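Local coordinates for protein Myo-inositol phosphohydrolase (Mitsuokella multacida, PDB 4WU3) that probably removes phosphate groups from inositol hexakisphosphate as a PTP-like phytase, and binds inositol-(1,3,4,5)-tetrakisphosphate in the crystal, at residues 80-85 against 267-272; 97-102 against 191-196; 311-316 against 322-327. The protein carries 2 engineered substitutions. All coordinates share one frame; numbering follows the deposited sequence.

Interaction 1. Residues 80-85 against 267-272; sequences MPTRKG and FDDIIQ
Thr82, whose methyl rests against Asp269 across the contact, takes the N-H of Lys84 on its OG1 at 3.1 Å between Lys84 N and Thr82 OG1, nearly straight at 160°. This is an ST turn, made at the residue whose methyl meets the helix. OG1 lies opposite the backbone N about the first torsion (chi1 177°), which leaves CG2 to reach the carboxylate: Thr82 CG2 lies 3.6 Å from Asp269 OD2, the two side chains crossing almost at right angles. Pro81 buries most of what the loop contributes. Its CB sits 3.6 Å from Asp269 OD1, and Pro81 CG reaches 4.1 Å to Gln272 CB, about one helical turn further on. Gln272 offers just this first part of its chain, because its amide turns off to Asp281, which accepts from NE2. Between the segments, then, the direct contacts are van der Waals ones, with the carboxylate of Asp269 spanning two consecutive loop residues. A direct polar tie between loop and helix comes from the next helical residue, Arg273, whose NH1 bonds to the carbonyl oxygens of Thr82 and Lys84. Pro81 and Thr82, in the loop between strands 65-66 and 91-94, are thus held against helix 267-276, while Ile270 and Ile271 of that helix pack against helix 247-261, and Phe267 and Ile271 also touch helix 291-313.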
# COMPACT_ATOMS: atom_id res chain seq x y z
N MET A 80 -1.91 -28.75 15.07
CA MET A 80 -2.72 -27.72 15.70
C MET A 80 -1.87 -26.88 16.64
O MET A 80 -1.01 -27.41 17.33
CB MET A 80 -3.90 -28.34 16.46
CG MET A 80 -4.98 -28.90 15.55
SD MET A 80 -5.56 -27.69 14.34
CE MET A 80 -7.14 -28.38 13.88
N PRO A 81 -2.11 -25.57 16.66
CA PRO A 81 -1.42 -24.76 17.64
C PRO A 81 -1.97 -25.01 19.04
O PRO A 81 -3.16 -25.32 19.20
CB PRO A 81 -1.74 -23.34 17.19
CG PRO A 81 -3.07 -23.45 16.52
CD PRO A 81 -3.09 -24.81 15.88
N THR A 82 -1.10 -24.88 20.03
CA THR A 82 -1.48 -24.96 21.42
C THR A 82 -2.68 -24.07 21.68
O THR A 82 -2.80 -23.01 21.07
CB THR A 82 -0.32 -24.52 22.31
OG1 THR A 82 -0.71 -24.54 23.69
CG2 THR A 82 0.11 -23.12 21.95
N ARG A 83 -3.56 -24.49 22.59
CA ARG A 83 -4.73 -23.70 22.99
C ARG A 83 -4.43 -22.90 24.25
O ARG A 83 -5.31 -22.26 24.81
CB ARG A 83 -5.94 -24.60 23.26
CG ARG A 83 -6.58 -25.21 22.01
CD ARG A 83 -7.92 -25.85 22.33
NE ARG A 83 -8.83 -24.89 22.94
CZ ARG A 83 -9.60 -24.04 22.25
NH1 ARG A 83 -10.38 -23.20 22.87
NH2 ARG A 83 -9.59 -24.03 20.94
N LYS A 84 -3.18 -22.93 24.70
CA LYS A 84 -2.84 -22.32 25.98
C LYS A 84 -3.23 -20.84 26.07
O LYS A 84 -2.90 -20.04 25.19
CB LYS A 84 -1.35 -22.47 26.29
CG LYS A 84 -0.97 -21.74 27.57
CD LYS A 84 0.45 -22.03 28.01
CE LYS A 84 0.66 -21.52 29.43
NZ LYS A 84 2.02 -21.83 29.92
N GLY A 85 -3.95 -20.51 27.14
CA GLY A 85 -4.37 -19.14 27.41
C GLY A 85 -5.66 -18.70 26.74
O GLY A 85 -6.20 -17.64 27.06
N PHE A 267 4.27 -16.42 18.15
CA PHE A 267 3.57 -15.58 17.20
C PHE A 267 2.79 -16.42 16.19
O PHE A 267 1.61 -16.19 15.96
CB PHE A 267 4.55 -14.65 16.48
CG PHE A 267 3.93 -13.87 15.37
CD1 PHE A 267 3.07 -12.81 15.64
CD2 PHE A 267 4.18 -14.20 14.06
CE1 PHE A 267 2.48 -12.10 14.62
CE2 PHE A 267 3.59 -13.50 13.03
CZ PHE A 267 2.73 -12.45 13.32
N ASP A 268 3.46 -17.41 15.61
CA ASP A 268 2.82 -18.25 14.59
C ASP A 268 1.57 -18.97 15.11
O ASP A 268 0.60 -19.13 14.37
CB ASP A 268 3.82 -19.27 14.06
CG ASP A 268 4.86 -18.65 13.15
OD1 ASP A 268 4.64 -17.51 12.68
OD2 ASP A 268 5.91 -19.30 12.91
N ASP A 269 1.61 -19.41 16.35
CA ASP A 269 0.51 -20.16 16.92
C ASP A 269 -0.68 -19.23 17.10
O ASP A 269 -1.83 -19.59 16.82
CB ASP A 269 0.93 -20.80 18.25
CG ASP A 269 1.66 -22.14 18.05
OD1 ASP A 269 1.75 -22.63 16.89
OD2 ASP A 269 2.14 -22.71 19.06
N ILE A 270 -0.41 -18.01 17.54
CA ILE A 270 -1.48 -17.05 17.72
C ILE A 270 -2.18 -16.77 16.38
O ILE A 270 -3.40 -16.86 16.28
CB ILE A 270 -0.94 -15.76 18.38
CG1 ILE A 270 -0.53 -16.06 19.82
CG2 ILE A 270 -2.00 -14.68 18.35
CD1 ILE A 270 -0.03 -14.86 20.59
N ILE A 271 -1.41 -16.46 15.35
CA ILE A 271 -1.95 -16.19 14.02
C ILE A 271 -2.82 -17.36 13.54
O ILE A 271 -3.95 -17.16 13.08
CB ILE A 271 -0.82 -15.95 12.99
CG1 ILE A 271 -0.11 -14.63 13.28
CG2 ILE A 271 -1.37 -15.94 11.56
CD1 ILE A 271 -1.00 -13.42 13.11
N GLN A 272 -2.29 -18.58 13.66
CA GLN A 272 -3.03 -19.77 13.26
C GLN A 272 -4.29 -19.96 14.09
O GLN A 272 -5.36 -20.22 13.53
CB GLN A 272 -2.17 -21.02 13.36
CG GLN A 272 -1.23 -21.22 12.19
CD GLN A 272 -1.97 -21.12 10.88
OE1 GLN A 272 -2.86 -21.92 10.59
NE2 GLN A 272 -1.61 -20.13 10.07
O HOH W 1 2.25 -25.06 19.58

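Interaction 2. Residues 97-102 against 191-196; sequences FSEKEL and KVRTEE
Arg193 reaches across from the short strand 192-193 to Glu99 in the first turn of helix 99-108. From CB the chain, which also touches Met198 of helix 195-201, runs straight until it bends at chi3 (-66°), swinging the guanidinium round to the carboxylate. One face of the flat group lies over Lys191 CD, 4.0 Å from the plane. At the tip, Arg193 NH2 gives the main bond of the salt bridge, 2.9 Å to Glu99 OE2, with the oxygen at the guanidinium's edge but approached from well above its own carboxylate plane, 60° out. Arg193 NH1 adds a weak second bond to the same oxygen. Gln201 OE1 accepts from NH1 and Asn130 O from NH2, so several partners fix the guanidinium. A water links the other oxygen, Glu99 OE1, to Lys191 NZ.

In the second pair, Phe97 CZ lies 3.8 Å from Glu195 OE2, ring and carboxylate planes 53° apart; that oxygen accepts from His241 NE2. Helix 99-108 opens with a capping box, Ser98 OG taking Glu101 N-H and Glu101 OE1 taking Ser98 N-H. His241 occupies the first position of the HCX5R signature of the PTP family, whose cysteine place holds a serine in this chain, so Glu195 joins this contact to the phosphate-binding loop motif.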
# COMPACT_ATOMS: atom_id res chain seq x y z
N PHE A 97 -23.33 -5.47 14.00
CA PHE A 97 -24.54 -6.11 14.50
C PHE A 97 -25.73 -5.14 14.54
O PHE A 97 -25.57 -3.93 14.81
CB PHE A 97 -24.30 -6.69 15.91
CG PHE A 97 -23.51 -5.78 16.84
CD1 PHE A 97 -24.08 -4.65 17.39
CD2 PHE A 97 -22.19 -6.07 17.16
CE1 PHE A 97 -23.36 -3.82 18.23
CE2 PHE A 97 -21.46 -5.25 18.01
CZ PHE A 97 -22.04 -4.12 18.54
N SER A 98 -26.91 -5.68 14.25
CA SER A 98 -28.16 -4.99 14.52
C SER A 98 -28.41 -5.00 16.03
O SER A 98 -27.67 -5.62 16.80
CB SER A 98 -29.33 -5.68 13.81
OG SER A 98 -29.74 -6.84 14.51
N GLU A 99 -29.46 -4.32 16.46
CA GLU A 99 -29.77 -4.28 17.88
C GLU A 99 -30.12 -5.67 18.44
O GLU A 99 -29.65 -6.05 19.50
CB GLU A 99 -30.93 -3.31 18.13
CG GLU A 99 -31.15 -3.00 19.59
CD GLU A 99 -32.22 -1.94 19.78
OE1 GLU A 99 -33.15 -1.89 18.96
OE2 GLU A 99 -32.13 -1.17 20.76
N LYS A 100 -30.96 -6.42 17.73
CA LYS A 100 -31.28 -7.78 18.16
C LYS A 100 -30.05 -8.70 18.16
O LYS A 100 -29.95 -9.63 18.96
CB LYS A 100 -32.38 -8.39 17.29
CG LYS A 100 -33.75 -7.74 17.48
CD LYS A 100 -34.83 -8.47 16.69
CE LYS A 100 -36.11 -7.66 16.63
NZ LYS A 100 -36.66 -7.45 17.99
N GLU A 101 -29.10 -8.44 17.26
CA GLU A 101 -27.88 -9.25 17.26
C GLU A 101 -27.01 -8.90 18.46
O GLU A 101 -26.37 -9.77 19.06
CB GLU A 101 -27.11 -9.09 15.94
CG GLU A 101 -27.84 -9.71 14.75
CD GLU A 101 -27.22 -9.36 13.41
OE1 GLU A 101 -26.68 -8.24 13.25
OE2 GLU A 101 -27.31 -10.23 12.51
N LEU A 102 -27.00 -7.62 18.85
CA LEU A 102 -26.29 -7.25 20.07
C LEU A 102 -26.94 -7.96 21.26
O LEU A 102 -26.24 -8.50 22.13
CB LEU A 102 -26.30 -5.73 20.29
CG LEU A 102 -25.71 -5.25 21.63
CD1 LEU A 102 -24.24 -5.62 21.75
CD2 LEU A 102 -25.89 -3.76 21.83
N LYS A 191 -36.49 6.21 15.71
CA LYS A 191 -35.28 6.40 16.50
C LYS A 191 -34.05 6.43 15.63
O LYS A 191 -33.88 5.59 14.77
CB LYS A 191 -35.11 5.23 17.45
CG LYS A 191 -35.55 5.50 18.85
CD LYS A 191 -35.18 4.33 19.75
CE LYS A 191 -36.30 3.33 19.89
NZ LYS A 191 -35.88 2.22 20.78
N VAL A 192 -33.16 7.38 15.89
CA VAL A 192 -31.86 7.43 15.22
C VAL A 192 -30.78 7.51 16.29
O VAL A 192 -30.84 8.37 17.17
CB VAL A 192 -31.77 8.64 14.27
CG1 VAL A 192 -30.49 8.58 13.44
CG2 VAL A 192 -32.99 8.71 13.36
N ARG A 193 -29.82 6.60 16.25
CA ARG A 193 -28.81 6.52 17.30
C ARG A 193 -27.43 6.24 16.71
O ARG A 193 -27.30 5.56 15.70
CB ARG A 193 -29.16 5.41 18.31
CG ARG A 193 -30.39 5.71 19.16
CD ARG A 193 -30.80 4.55 20.04
NE ARG A 193 -31.27 3.40 19.29
CZ ARG A 193 -31.63 2.24 19.84
NH1 ARG A 193 -31.59 2.09 21.15
NH2 ARG A 193 -32.04 1.23 19.07
N THR A 194 -26.40 6.79 17.35
CA THR A 194 -25.03 6.33 17.16
C THR A 194 -24.91 4.97 17.81
O THR A 194 -25.77 4.59 18.61
CB THR A 194 -24.01 7.24 17.86
OG1 THR A 194 -24.28 7.26 19.27
CG2 THR A 194 -24.07 8.64 17.30
N GLU A 195 -23.85 4.23 17.51
CA GLU A 195 -23.67 2.91 18.12
C GLU A 195 -23.51 3.05 19.62
O GLU A 195 -23.99 2.22 20.40
CB GLU A 195 -22.45 2.19 17.53
CG GLU A 195 -22.29 0.76 18.03
CD GLU A 195 -21.28 -0.03 17.23
OE1 GLU A 195 -21.33 0.01 15.98
OE2 GLU A 195 -20.44 -0.71 17.85
N GLU A 196 -22.84 4.12 20.03
CA GLU A 196 -22.58 4.36 21.44
C GLU A 196 -23.89 4.48 22.20
O GLU A 196 -24.07 3.88 23.25
CB GLU A 196 -21.77 5.64 21.62
CG GLU A 196 -21.59 6.05 23.06
CD GLU A 196 -20.89 7.38 23.20
OE1 GLU A 196 -21.12 8.29 22.37
OE2 GLU A 196 -20.09 7.51 24.14
O HOH W 2 -22.27 -3.20 15.44
O HOH W 3 -35.05 0.22 19.37

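Interaction 3. Residues 311-316 against 322-327; sequences VKENPD and SVWAKK
Trp324 and Glu313 join two consecutive helices across a short loop: helix 291-313 ends, and Trp324 of helix 321-327 turns the edge of its indole to that end. The indole stands away from its own helix because CG is anti to the backbone N (chi1 173°). Glu313 comes in across it at about a right angle and meets the five-membered ring at the edge. Glu313 OE1 lies practically in the indole plane, 2.8 Å from Trp324 NE1, and the N-H points almost straight at it. The carboxylate itself is turned well out of that plane, 55° from the ring, so the indole N-H meets OE1 from above the carboxylate plane.

Asn314, the first residue beyond the helical conformation, brings its amide nearly perpendicular to the indole, 85° between planes. That amide is anchored by its own helix end: ND2 donates to Tyr310 O, and the Tyr310 ring packs edge-to-face with Trp324. Thus the end of helix 291-313 and the residue after it surround the indole with a hydrogen bond, an edge-to-face ring and an amide. The amide touches the pyrrole side of the ring, with Asn314 ND2 3.3 Å from Trp324 CD1.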
# COMPACT_ATOMS: atom_id res chain seq x y z
N VAL A 311 5.12 -6.30 22.71
CA VAL A 311 4.61 -6.88 23.94
C VAL A 311 5.67 -7.79 24.56
O VAL A 311 5.87 -7.77 25.78
CB VAL A 311 3.28 -7.61 23.73
CG1 VAL A 311 2.81 -8.25 25.03
CG2 VAL A 311 2.22 -6.62 23.23
N LYS A 312 6.37 -8.56 23.74
CA LYS A 312 7.44 -9.41 24.25
C LYS A 312 8.52 -8.62 24.98
O LYS A 312 8.92 -8.98 26.09
CB LYS A 312 8.09 -10.20 23.11
CG LYS A 312 7.38 -11.50 22.83
CD LYS A 312 7.72 -12.55 23.88
CE LYS A 312 8.58 -13.65 23.28
NZ LYS A 312 8.52 -14.86 24.13
N GLU A 313 8.97 -7.53 24.37
CA GLU A 313 10.02 -6.70 24.96
C GLU A 313 9.51 -5.79 26.07
O GLU A 313 10.29 -5.36 26.91
CB GLU A 313 10.71 -5.85 23.88
CG GLU A 313 11.57 -6.67 22.93
CD GLU A 313 11.80 -5.98 21.59
OE1 GLU A 313 11.94 -4.73 21.56
OE2 GLU A 313 11.83 -6.70 20.57
N ASN A 314 8.22 -5.49 26.08
CA ASN A 314 7.67 -4.54 27.05
C ASN A 314 6.45 -5.10 27.78
O ASN A 314 5.34 -4.58 27.62
CB ASN A 314 7.27 -3.24 26.36
CG ASN A 314 8.42 -2.58 25.62
OD1 ASN A 314 9.13 -1.73 26.16
ND2 ASN A 314 8.59 -2.94 24.35
N PRO A 315 6.64 -6.16 28.58
CA PRO A 315 5.52 -6.83 29.24
C PRO A 315 4.81 -5.95 30.26
O PRO A 315 3.71 -6.26 30.67
CB PRO A 315 6.18 -8.04 29.92
CG PRO A 315 7.62 -7.69 30.05
CD PRO A 315 7.93 -6.80 28.89
N ASP A 316 5.43 -4.84 30.64
CA ASP A 316 4.78 -3.85 31.50
C ASP A 316 3.99 -2.79 30.71
O ASP A 316 3.25 -1.99 31.30
CB ASP A 316 5.82 -3.16 32.40
CG ASP A 316 6.98 -2.52 31.60
OD1 ASP A 316 7.00 -2.58 30.34
OD2 ASP A 316 7.89 -1.94 32.25
N SER A 322 3.99 3.50 20.01
CA SER A 322 4.50 4.45 19.02
C SER A 322 5.96 4.82 19.28
O SER A 322 6.74 4.98 18.35
CB SER A 322 3.64 5.72 19.01
OG SER A 322 3.58 6.29 20.31
N VAL A 323 6.32 4.94 20.56
CA VAL A 323 7.68 5.30 20.95
C VAL A 323 8.62 4.14 20.69
O VAL A 323 9.67 4.31 20.07
CB VAL A 323 7.76 5.75 22.43
CG1 VAL A 323 9.19 6.05 22.83
CG2 VAL A 323 6.91 6.99 22.66
N TRP A 324 8.24 2.95 21.14
CA TRP A 324 9.01 1.76 20.85
C TRP A 324 9.17 1.57 19.34
O TRP A 324 10.27 1.29 18.85
CB TRP A 324 8.33 0.54 21.46
CG TRP A 324 8.95 -0.75 21.09
CD1 TRP A 324 9.94 -1.42 21.77
CD2 TRP A 324 8.63 -1.55 19.95
NE1 TRP A 324 10.25 -2.59 21.11
CE2 TRP A 324 9.47 -2.69 19.99
CE3 TRP A 324 7.73 -1.42 18.89
CZ2 TRP A 324 9.42 -3.68 19.02
CZ3 TRP A 324 7.69 -2.39 17.92
CH2 TRP A 324 8.53 -3.51 17.99
N ALA A 325 8.08 1.73 18.59
CA ALA A 325 8.10 1.45 17.16
C ALA A 325 9.03 2.41 16.42
O ALA A 325 9.73 2.01 15.49
CB ALA A 325 6.70 1.52 16.57
N LYS A 326 9.01 3.68 16.83
CA LYS A 326 9.89 4.70 16.27
C LYS A 326 11.36 4.35 16.51
O LYS A 326 12.16 4.34 15.59
CB LYS A 326 9.57 6.06 16.89
CG LYS A 326 10.32 7.23 16.26
CD LYS A 326 9.95 7.38 14.79
CE LYS A 326 10.64 8.57 14.16
NZ LYS A 326 12.09 8.31 13.90
N LYS A 327 11.71 4.05 17.75
CA LYS A 327 13.06 3.65 18.08
C LYS A 327 13.54 2.46 17.25
O LYS A 327 14.72 2.36 16.94
CB LYS A 327 13.19 3.32 19.56
CG LYS A 327 14.62 3.04 20.01
CD LYS A 327 14.65 2.33 21.35
CE LYS A 327 16.03 1.77 21.67
NZ LYS A 327 17.03 2.87 21.85

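Overall arrangement
All three contacts lie in what appears to be the first of two similar PTP-like halves. Interaction 2 is nested within the chain loop closed by interaction 1, yet their centres are about 33 Å apart; interaction 3 follows in series, its centre about 22 Å from that of interaction 1, nearest atoms about 7 Å apart without touching, and about 36 Å from that of interaction 2. Interactions 1 and 3 are linked through helix 247-261, where Ile270 and Val311 both touch Ile258; this helix follows the signature loop, whose start interaction 2 meets through His241. Helix 291-313, which ends in interaction 3, also carries Tyr297 of the inositol tetrakisphosphate pocket formed with His214, Lys288 and Lys289.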